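Local coordinates for periplasmic binding protein (Pseudomonas aeruginosa, PDB 2R79) that binds heme in the periplasm and probably delivers it to an inner-membrane transporter for uptake into the cell, at residues Arg48-Glu53 / Pro73-Leu78; Glu67-Pro72 / Val85-Ala90; Gln3-Ala8 / Ile62-Glu67. One frame throughout, in Å; residues are numbered along the deposited sequence.

Contact 1 (Arg48-Glu53 / Pro73-Leu78); sequences RQLAAE and PVLKQL. With HEM (protoporphyrin IX containing Fe), chain D.
Ala52 meets the helix 72-80 with its CB lodged among three side chains that rise from one face of that helix. Val74 brings its CG2 methyl to 3.5 Å from Ala52 CB. Gln77 lays its terminal amide against the same methyl, NE2 at 3.5 Å from Ala52 CB, as a plain van der Waals contact. One turn on from Val74, Leu78 extends CD2 against the first turn of helix 52-56, 3.9 Å from Ala52 O; Leu78 also packs on Val55 and Leu56. CG2 of Val74, anti to the backbone N while CG1 takes the place between N and the carbonyl carbon (chi1 72°), also lies 3.6 Å from Leu50 O; CG1 only skirts Leu50 CB. Beside this, the Leu50 and Leu75 side chains cross obliquely and touch through their ends, CD1 of Leu50 being 4.1 Å from CD2 of Leu75; Met69 packs on both.

At the other end of 48-53 the partner is the heme. Arg48, extended from CG to NE, holds its guanidinium, tilted rather than stacked flat, over the pyrrole D side of the porphyrin, NE 3.7 Å from HEM C1D, and its CD lies 3.5 Å from the propionate oxygen HEM O2D. NE is hydrogen-bonded to Tyr46 OH, the axial ligand of the heme iron, an interaction that would favour phenolate character in that oxygen. Gln49 NE2 approaches the root of the other propionate at HEM CAA. Ala52 and Leu50 thus pack on the helix, while Arg48 and Gln49 face the cofactor, at the heme pocket of a periplasmic binding protein.

Contact 2 (Glu67-Pro72 / Val85-Ala90); sequences EEMGPP and VETLSA
Glu67 reaches the end of the 85-90 segment with its carboxylate and holds the backbone just past the strand. Ala90 N donates to Glu67 OE1 at 2.8 Å, with an N-H...O angle of 148°, and the bond uses the syn lone pair of that oxygen. The chain gets there by folding back on itself: CG lies beside the backbone N and chi2 then bends at 60°, which turns the carboxylate toward 88-90. OE1 also sits 3.3 Å from Ala90 CB, and OE2 of Glu67 comes 3.4 Å from Ser89 CA, so the carboxylate lies close against the chain along Ser89 and Ala90. This is the close-fitting part of the contact, although Glu67 itself is largely exposed.

The segments belong to one beta-alpha-beta crossover in a parallel alpha/beta sheet: 67-72 carries the chain from strand 62-65 into helix 72-80, and the edge strand 85-87 follows. A cis peptide bond before Pro71 turns the loop immediately ahead of that helix.

Packing is looser beside the strand. Met69 meets Val85 at a slant and offers only its methyl, CE, which stands 4.1 Å from Val85 CG1 and 4.0 Å from Glu86 O. Its chain runs out with CG anti to N (chi1 166°) and bends only at the last torsion. On the exposed side Thr87 CG2 faces Glu67 OE2 at 3.8 Å. Glu68 brings its end toward Ala90, OE1 lying 4.0 Å from Ala90 CB, but its polar partners lie outside: OE2 accepts hydrogen bonds from Gln47 NE2 and Gly242 N near the heme.

Contact 3 (Gln3-Ala8 / Ile62-Glu67); sequences QRWVSA and ILIGTE
Two neighbouring parallel strands in the middle of a four-stranded parallel sheet, 5-7 and 62-65, make this contact, with strand 25-28 beyond the first and 85-87 beyond the second. Four backbone bonds zip them together: Ile62 N to Arg4 O, Val6 N to Ile62 O, Ile64 N to Val6 O and Ala8 N to Ile64 O, the last at 3.0 Å. The strand directions differ by 22°, a modest twist.

On one face Trp5 and Ile62 point the same way, side by side. Ile62 CG2 sits over the five-membered ring of Trp5, 3.5 Å from its centroid and 12° off the normal, a CH-pi contact. It can do so because CG1 is anti to the backbone N (chi1 179°), leaving CG2 turned to the indole. Ile64 comes to the edge of the six-membered ring of the same indole, near its plane, with CD1 4.0 Å from Trp5 CE3. The same methyl lies 3.6 Å from Ser7 OG, whose hydroxyl is hydrogen-bonded to Ser13 OG. Leu104, Trp107 and Leu108 of helix 94-108 pack on Trp5 as well.

The face with Val6 and Leu63 is simpler: Leu63 CD1 crosses to Val6 CG1 at 3.7 Å. Past the last direct bond, where the strands part, a water donates to Ala8 O at 2.9 Å and accepts from Thr66 N, carrying the ladder one step further.

Directional backbone bonds therefore set the register, while the methyls at the indole's face and edge, together with the hydrogen bond from Trp5 NE1 to Pro2 O, limit the rotation of the ring.

Overall arrangement
Contact 3 is the buried core, a ladder of backbone bonds with apolar packing, whereas contacts 1 and 2 are only partly buried, with exposed residues at their edges. Contacts 2 and 3 share Glu67 and work on one sheet, since strand 85-87 pairs with strand 62-65 through Glu86 N to Leu63 O. Contact 1 sits against that sheet on the Leu63 side: Leu78, Leu50 and Leu75 all pack on Leu63 CD2. Helix 72-80 follows the 67-72 loop of contact 2, and Leu50 N to Gly70 O probably ties that loop to the heme-binding segment. Chemistry shifts accordingly, from main-chain pairing, through a carboxylate gripping backbone, to methyl packing in a segment whose other end meets the heme.

Contact 1 (Arg48-Glu53 / Pro73-Leu78)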
loop_
_atom_site.group_PDB
_atom_site.type_symbol
_atom_site.label_atom_id
_atom_site.label_comp_id
_atom_site.label_asym_id
_atom_site.label_seq_id
_atom_site.Cartn_x
_atom_site.Cartn_y
_atom_site.Cartn_z
ATOM N N ARG A 48 33.026 5.907 7.207
ATOM C CA ARG A 48 34.092 6.871 7.467
ATOM C C ARG A 48 34.281 7.135 8.961
ATOM O O ARG A 48 35.265 7.760 9.369
ATOM C CB ARG A 48 33.801 8.190 6.744
ATOM C CG ARG A 48 33.750 8.075 5.223
ATOM C CD ARG A 48 33.333 9.394 4.581
ATOM N NE ARG A 48 32.958 9.242 3.175
ATOM C CZ ARG A 48 33.818 9.182 2.162
ATOM N NH1 ARG A 48 35.125 9.263 2.385
ATOM N NH2 ARG A 48 33.368 9.043 0.921
ATOM N N GLN A 49 33.344 6.651 9.771
ATOM C CA GLN A 49 33.407 6.848 11.216
ATOM C C GLN A 49 33.013 5.582 11.984
ATOM O O GLN A 49 32.078 5.596 12.787
ATOM C CB GLN A 49 32.493 8.014 11.606
ATOM C CG GLN A 49 32.964 9.365 11.080
ATOM C CD GLN A 49 31.861 10.404 11.079
ATOM O OE1 GLN A 49 31.160 10.575 12.074
ATOM N NE2 GLN A 49 31.706 11.108 9.964
ATOM N N LEU A 50 33.744 4.498 11.742
ATOM C CA LEU A 50 33.460 3.224 12.394
ATOM C C LEU A 50 33.542 3.246 13.913
ATOM O O LEU A 50 34.347 3.971 14.506
ATOM C CB LEU A 50 34.394 2.129 11.875
ATOM C CG LEU A 50 34.238 1.700 10.419
ATOM C CD1 LEU A 50 35.216 0.575 10.125
ATOM C CD2 LEU A 50 32.811 1.242 10.162
ATOM N N ALA A 51 32.692 2.429 14.527
ATOM C CA ALA A 51 32.636 2.291 15.974
ATOM C C ALA A 51 33.484 1.080 16.345
ATOM O O ALA A 51 33.079 -0.056 16.103
ATOM C CB ALA A 51 31.187 2.078 16.421
ATOM N N ALA A 52 34.660 1.323 16.919
ATOM C CA ALA A 52 35.553 0.238 17.310
ATOM C C ALA A 52 34.815 -0.795 18.158
ATOM O O ALA A 52 34.732 -1.970 17.794
ATOM C CB ALA A 52 36.743 0.794 18.081
ATOM N N GLU A 53 34.279 -0.347 19.288
ATOM C CA GLU A 53 33.538 -1.221 20.192
ATOM C C GLU A 53 32.408 -1.942 19.448
ATOM O O GLU A 53 32.043 -3.068 19.787
ATOM C CB GLU A 53 32.973 -0.393 21.354
ATOM C CG GLU A 53 32.007 -1.135 22.269
ATOM C CD GLU A 53 31.467 -0.254 23.392
ATOM O OE1 GLU A 53 31.012 0.875 23.102
ATOM O OE2 GLU A 53 31.492 -0.694 24.564
ATOM N N PRO A 73 42.910 5.900 13.199
ATOM C CA PRO A 73 43.196 5.398 14.545
ATOM C C PRO A 73 42.303 4.235 14.971
ATOM O O PRO A 73 42.772 3.296 15.617
ATOM C CB PRO A 73 43.014 6.635 15.422
ATOM C CG PRO A 73 41.999 7.438 14.671
ATOM C CD PRO A 73 42.483 7.309 13.249
ATOM N N VAL A 74 41.024 4.295 14.606
ATOM C CA VAL A 74 40.083 3.237 14.964
ATOM C C VAL A 74 40.443 1.930 14.257
ATOM O O VAL A 74 40.371 0.855 14.855
ATOM C CB VAL A 74 38.611 3.637 14.625
ATOM C CG1 VAL A 74 38.382 3.625 13.130
ATOM C CG2 VAL A 74 37.644 2.691 15.308
ATOM N N LEU A 75 40.840 2.021 12.990
ATOM C CA LEU A 75 41.221 0.830 12.236
ATOM C C LEU A 75 42.472 0.218 12.865
ATOM O O LEU A 75 42.615 -1.006 12.927
ATOM C CB LEU A 75 41.498 1.180 10.767
ATOM C CG LEU A 75 40.326 1.654 9.897
ATOM C CD1 LEU A 75 40.842 2.024 8.515
ATOM C CD2 LEU A 75 39.267 0.566 9.796
ATOM N N LYS A 76 43.369 1.078 13.340
ATOM C CA LYS A 76 44.604 0.626 13.968
ATOM C C LYS A 76 44.340 -0.134 15.264
ATOM O O LYS A 76 44.846 -1.242 15.450
ATOM C CB LYS A 76 45.530 1.816 14.239
ATOM C CG LYS A 76 46.003 2.520 12.971
ATOM C CD LYS A 76 46.763 1.567 12.049
ATOM C CE LYS A 76 47.021 2.190 10.683
ATOM N NZ LYS A 76 47.775 3.470 10.787
ATOM N N GLN A 77 43.549 0.452 16.158
ATOM C CA GLN A 77 43.250 -0.218 17.417
ATOM C C GLN A 77 42.555 -1.545 17.134
ATOM O O GLN A 77 42.687 -2.499 17.903
ATOM C CB GLN A 77 42.374 0.660 18.321
ATOM C CG GLN A 77 40.946 0.875 17.846
ATOM C CD GLN A 77 40.089 1.602 18.881
ATOM O OE1 GLN A 77 39.914 1.125 20.006
ATOM N NE2 GLN A 77 39.553 2.759 18.500
ATOM N N LEU A 78 41.823 -1.607 16.024
ATOM C CA LEU A 78 41.131 -2.834 15.648
ATOM C C LEU A 78 42.145 -3.906 15.276
ATOM O O LEU A 78 42.033 -5.056 15.701
ATOM C CB LEU A 78 40.185 -2.592 14.467
ATOM C CG LEU A 78 38.885 -1.840 14.751
ATOM C CD1 LEU A 78 38.024 -1.822 13.500
ATOM C CD2 LEU A 78 38.143 -2.516 15.888
HETATM C CHA HEM D . 30.130 12.647 5.686
HETATM C CHB HEM D . 26.338 9.513 5.511
HETATM C CHC HEM D . 27.141 8.845 0.768
HETATM C CHD HEM D . 30.955 11.875 0.935
HETATM C C1A HEM D . 29.020 11.846 6.074
HETATM C C2A HEM D . 28.399 11.813 7.392
HETATM C C3A HEM D . 27.368 10.915 7.334
HETATM C C4A HEM D . 27.314 10.418 5.982
HETATM C CMA HEM D . 26.466 10.466 8.487
HETATM C CAA HEM D . 28.764 12.617 8.641
HETATM C CBA HEM D . 28.094 13.987 8.712
HETATM C CGA HEM D . 28.639 14.962 7.682
HETATM O O1A HEM D . 29.822 15.361 7.799
HETATM O O2A HEM D . 27.887 15.326 6.749
HETATM C C1B HEM D . 26.271 8.983 4.217
HETATM C C2B HEM D . 25.252 8.060 3.738
HETATM C C3B HEM D . 25.469 7.878 2.395
HETATM C C4B HEM D . 26.635 8.678 2.064
HETATM C CMB HEM D . 24.183 7.357 4.595
HETATM C CAB HEM D . 24.763 7.057 1.515
HETATM C CBB HEM D . 23.409 6.964 1.460
HETATM C C1C HEM D . 28.262 9.608 0.411
HETATM C C2C HEM D . 28.731 9.781 -0.947
HETATM C C3C HEM D . 29.759 10.665 -0.928
HETATM C C4C HEM D . 29.989 10.971 0.476
HETATM C CMC HEM D . 28.197 9.084 -2.190
HETATM C CAC HEM D . 30.307 11.298 -2.045
HETATM C CBC HEM D . 31.494 10.957 -2.602
HETATM C C1D HEM D . 31.081 12.314 2.250
HETATM C C2D HEM D . 32.039 13.311 2.657
HETATM C C3D HEM D . 31.852 13.513 3.979
HETATM C C4D HEM D . 30.719 12.682 4.399
HETATM C CMD HEM D . 33.082 13.999 1.779
HETATM C CAD HEM D . 32.802 14.372 4.812
HETATM C CBD HEM D . 33.647 13.640 5.854
HETATM C CGD HEM D . 34.666 12.670 5.257
HETATM O O1D HEM D . 35.420 12.054 6.043
HETATM O O2D HEM D . 34.721 12.522 4.013
HETATM N NA HEM D . 28.355 10.956 5.218
HETATM N NB HEM D . 27.157 9.321 3.194
HETATM N NC HEM D . 29.048 10.332 1.296
HETATM N ND HEM D . 30.275 11.912 3.320
HETATM FE FE HEM D . 28.828 10.497 3.311
#

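Contact 2 (Glu67-Pro72 / Val85-Ala90)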
loop_
_atom_site.group_PDB
_atom_site.type_symbol
_atom_site.label_atom_id
_atom_site.label_comp_id
_atom_site.label_asym_id
_atom_site.label_seq_id
_atom_site.Cartn_x
_atom_site.Cartn_y
_atom_site.Cartn_z
ATOM N N GLU A 67 39.409 2.545 0.839
ATOM C CA GLU A 67 40.238 3.640 1.331
ATOM C C GLU A 67 39.397 4.586 2.176
ATOM O O GLU A 67 39.881 5.142 3.159
ATOM C CB GLU A 67 40.835 4.432 0.163
ATOM C CG GLU A 67 41.696 3.628 -0.783
ATOM C CD GLU A 67 40.941 2.486 -1.432
ATOM O OE1 GLU A 67 39.869 2.739 -2.025
ATOM O OE2 GLU A 67 41.428 1.335 -1.349
ATOM N N GLU A 68 38.140 4.771 1.782
ATOM C CA GLU A 68 37.238 5.670 2.497
ATOM C C GLU A 68 36.739 5.137 3.838
ATOM O O GLU A 68 35.886 5.752 4.475
ATOM C CB GLU A 68 36.054 6.063 1.598
ATOM C CG GLU A 68 35.363 4.917 0.889
ATOM C CD GLU A 68 34.534 5.383 -0.302
ATOM O OE1 GLU A 68 35.098 6.080 -1.174
ATOM O OE2 GLU A 68 33.327 5.049 -0.373
ATOM N N MET A 69 37.273 3.996 4.265
ATOM C CA MET A 69 36.892 3.420 5.549
ATOM C C MET A 69 37.821 3.987 6.617
ATOM O O MET A 69 39.035 4.050 6.419
ATOM C CB MET A 69 37.012 1.891 5.521
ATOM C CG MET A 69 36.968 1.246 6.904
ATOM S SD MET A 69 36.983 -0.559 6.864
ATOM C CE MET A 69 38.660 -0.894 6.292
ATOM N N GLY A 70 37.249 4.406 7.741
ATOM C CA GLY A 70 38.050 4.966 8.811
ATOM C C GLY A 70 37.242 5.342 10.041
ATOM O O GLY A 70 36.129 4.847 10.227
ATOM N N PRO A 71 37.772 6.228 10.900
ATOM C CA PRO A 71 39.077 6.888 10.772
ATOM C C PRO A 71 40.260 5.929 10.938
ATOM O O PRO A 71 40.087 4.772 11.313
ATOM C CB PRO A 71 39.027 7.942 11.871
ATOM C CG PRO A 71 38.249 7.244 12.940
ATOM C CD PRO A 71 37.112 6.627 12.157
ATOM N N PRO A 72 41.480 6.403 10.646
ATOM C CA PRO A 72 42.700 5.596 10.761
ATOM C C PRO A 72 43.002 5.052 12.163
ATOM O O PRO A 72 43.322 3.875 12.321
ATOM C CB PRO A 72 43.785 6.546 10.264
ATOM C CG PRO A 72 43.060 7.355 9.235
ATOM C CD PRO A 72 41.762 7.668 9.943
ATOM N N VAL A 85 41.935 -6.909 9.235
ATOM C CA VAL A 85 41.408 -5.800 8.445
ATOM C C VAL A 85 41.933 -5.796 7.014
ATOM O O VAL A 85 43.136 -5.662 6.784
ATOM C CB VAL A 85 41.754 -4.444 9.095
ATOM C CG1 VAL A 85 41.310 -3.304 8.198
ATOM C CG2 VAL A 85 41.084 -4.338 10.446
ATOM N N GLU A 86 41.023 -5.943 6.057
ATOM C CA GLU A 86 41.382 -5.948 4.644
ATOM C C GLU A 86 40.915 -4.656 3.984
ATOM O O GLU A 86 39.833 -4.151 4.282
ATOM C CB GLU A 86 40.728 -7.128 3.929
ATOM C CG GLU A 86 41.187 -8.496 4.384
ATOM C CD GLU A 86 42.653 -8.747 4.107
ATOM O OE1 GLU A 86 43.112 -8.427 2.990
ATOM O OE2 GLU A 86 43.343 -9.280 5.002
ATOM N N THR A 87 41.728 -4.126 3.081
ATOM C CA THR A 87 41.362 -2.901 2.393
ATOM C C THR A 87 41.297 -3.137 0.897
ATOM O O THR A 87 42.306 -3.422 0.260
ATOM C CB THR A 87 42.369 -1.773 2.671
ATOM O OG1 THR A 87 42.375 -1.476 4.074
ATOM C CG2 THR A 87 41.988 -0.515 1.895
ATOM N N LEU A 88 40.094 -3.043 0.342
ATOM C CA LEU A 88 39.915 -3.223 -1.087
ATOM C C LEU A 88 39.963 -1.851 -1.731
ATOM O O LEU A 88 40.153 -0.850 -1.041
ATOM C CB LEU A 88 38.589 -3.926 -1.388
ATOM C CG LEU A 88 38.650 -5.443 -1.182
ATOM C CD1 LEU A 88 38.912 -5.756 0.279
ATOM C CD2 LEU A 88 37.352 -6.071 -1.630
ATOM N N SER A 89 39.791 -1.802 -3.046
ATOM C CA SER A 89 39.858 -0.541 -3.773
ATOM C C SER A 89 38.509 0.071 -4.136
ATOM O O SER A 89 37.610 -0.614 -4.626
ATOM C CB SER A 89 40.682 -0.732 -5.045
ATOM O OG SER A 89 40.724 0.460 -5.806
ATOM N N ALA A 90 38.381 1.373 -3.903
ATOM C CA ALA A 90 37.152 2.092 -4.223
ATOM C C ALA A 90 37.310 2.831 -5.547
ATOM O O ALA A 90 36.394 3.509 -6.001
ATOM C CB ALA A 90 36.812 3.077 -3.114
#

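Contact 3 (Gln3-Ala8 / Ile62-Glu67)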
loop_
_atom_site.group_PDB
_atom_site.type_symbol
_atom_site.label_atom_id
_atom_site.label_comp_id
_atom_site.label_asym_id
_atom_site.label_seq_id
_atom_site.Cartn_x
_atom_site.Cartn_y
_atom_site.Cartn_z
ATOM N N GLN A 3 34.738 -16.815 8.654
ATOM C CA GLN A 3 33.328 -17.176 8.775
ATOM C C GLN A 3 32.431 -16.017 9.182
ATOM O O GLN A 3 31.259 -15.973 8.811
ATOM C CB GLN A 3 33.160 -18.311 9.782
ATOM C CG GLN A 3 33.860 -19.586 9.382
ATOM C CD GLN A 3 33.418 -20.083 8.029
ATOM O OE1 GLN A 3 32.243 -20.384 7.820
ATOM N NE2 GLN A 3 34.359 -20.172 7.094
ATOM N N ARG A 4 32.970 -15.090 9.965
ATOM C CA ARG A 4 32.196 -13.936 10.403
ATOM C C ARG A 4 32.778 -12.671 9.784
ATOM O O ARG A 4 33.897 -12.267 10.097
ATOM C CB ARG A 4 32.204 -13.823 11.929
ATOM C CG ARG A 4 31.727 -15.078 12.665
ATOM C CD ARG A 4 31.218 -14.727 14.061
ATOM N NE ARG A 4 29.757 -14.661 14.091
ATOM C CZ ARG A 4 29.056 -13.748 14.755
ATOM N NH1 ARG A 4 29.676 -12.809 15.451
ATOM N NH2 ARG A 4 27.729 -13.780 14.727
ATOM N N TRP A 5 32.002 -12.051 8.905
ATOM C CA TRP A 5 32.428 -10.844 8.206
ATOM C C TRP A 5 31.661 -9.595 8.604
ATOM O O TRP A 5 30.456 -9.637 8.838
ATOM C CB TRP A 5 32.234 -11.004 6.697
ATOM C CG TRP A 5 33.037 -12.062 6.024
ATOM C CD1 TRP A 5 33.189 -13.362 6.414
ATOM C CD2 TRP A 5 33.722 -11.938 4.772
ATOM N NE1 TRP A 5 33.921 -14.057 5.480
ATOM C CE2 TRP A 5 34.261 -13.205 4.461
ATOM C CE3 TRP A 5 33.928 -10.876 3.881
ATOM C CZ2 TRP A 5 34.995 -13.442 3.296
ATOM C CZ3 TRP A 5 34.657 -11.110 2.720
ATOM C CH2 TRP A 5 35.182 -12.388 2.437
ATOM N N VAL A 6 32.376 -8.482 8.673
ATOM C CA VAL A 6 31.765 -7.192 8.943
ATOM C C VAL A 6 32.202 -6.388 7.721
ATOM O O VAL A 6 33.384 -6.386 7.365
ATOM C CB VAL A 6 32.292 -6.550 10.232
ATOM C CG1 VAL A 6 31.941 -5.072 10.259
ATOM C CG2 VAL A 6 31.662 -7.239 11.430
ATOM N N SER A 7 31.254 -5.734 7.060
ATOM C CA SER A 7 31.585 -4.989 5.858
ATOM C C SER A 7 31.207 -3.517 5.875
ATOM O O SER A 7 30.082 -3.151 6.238
ATOM C CB SER A 7 30.943 -5.668 4.648
ATOM O OG SER A 7 31.216 -4.948 3.463
ATOM N N ALA A 8 32.162 -2.687 5.464
ATOM C CA ALA A 8 31.988 -1.241 5.392
ATOM C C ALA A 8 32.118 -0.808 3.937
ATOM O O ALA A 8 33.156 -1.012 3.310
ATOM C CB ALA A 8 33.038 -0.548 6.234
ATOM N N ILE A 62 36.953 -11.103 10.035
ATOM C CA ILE A 62 37.495 -10.198 9.039
ATOM C C ILE A 62 36.676 -8.932 8.877
ATOM O O ILE A 62 35.454 -8.945 8.981
ATOM C CB ILE A 62 37.601 -10.900 7.661
ATOM C CG1 ILE A 62 38.150 -9.929 6.613
ATOM C CG2 ILE A 62 36.240 -11.421 7.239
ATOM C CD1 ILE A 62 38.359 -10.558 5.246
ATOM N N LEU A 63 37.372 -7.831 8.641
ATOM C CA LEU A 63 36.736 -6.547 8.422
ATOM C C LEU A 63 37.205 -6.072 7.054
ATOM O O LEU A 63 38.406 -5.957 6.814
ATOM C CB LEU A 63 37.158 -5.531 9.489
ATOM C CG LEU A 63 36.748 -4.081 9.184
ATOM C CD1 LEU A 63 35.239 -3.999 9.002
ATOM C CD2 LEU A 63 37.199 -3.159 10.303
ATOM N N ILE A 64 36.263 -5.817 6.155
ATOM C CA ILE A 64 36.615 -5.350 4.825
ATOM C C ILE A 64 36.077 -3.945 4.586
ATOM O O ILE A 64 35.023 -3.567 5.102
ATOM C CB ILE A 64 36.075 -6.300 3.715
ATOM C CG1 ILE A 64 34.546 -6.308 3.713
ATOM C CG2 ILE A 64 36.588 -7.719 3.942
ATOM C CD1 ILE A 64 33.950 -7.125 2.581
ATOM N N GLY A 65 36.823 -3.173 3.806
ATOM C CA GLY A 65 36.426 -1.815 3.487
ATOM C C GLY A 65 37.356 -1.268 2.427
ATOM O O GLY A 65 38.267 -1.967 1.982
ATOM N N THR A 66 37.133 -0.024 2.014
ATOM C CA THR A 66 37.987 0.589 1.009
ATOM C C THR A 66 38.837 1.672 1.662
ATOM O O THR A 66 38.973 1.710 2.885
ATOM C CB THR A 66 37.159 1.228 -0.130
ATOM O OG1 THR A 66 36.410 2.336 0.386
ATOM C CG2 THR A 66 36.205 0.211 -0.737
ATOM N N GLU A 67 39.409 2.545 0.839
ATOM C CA GLU A 67 40.238 3.640 1.331
ATOM C C GLU A 67 39.397 4.586 2.176
ATOM O O GLU A 67 39.881 5.142 3.159
ATOM C CB GLU A 67 40.835 4.432 0.163
ATOM C CG GLU A 67 41.696 3.628 -0.783
ATOM C CD GLU A 67 40.941 2.486 -1.432
ATOM O OE1 GLU A 67 39.869 2.739 -2.025
ATOM O OE2 GLU A 67 41.428 1.335 -1.349
HETATM O O HOH W 1 34.617 1.278 2.368
#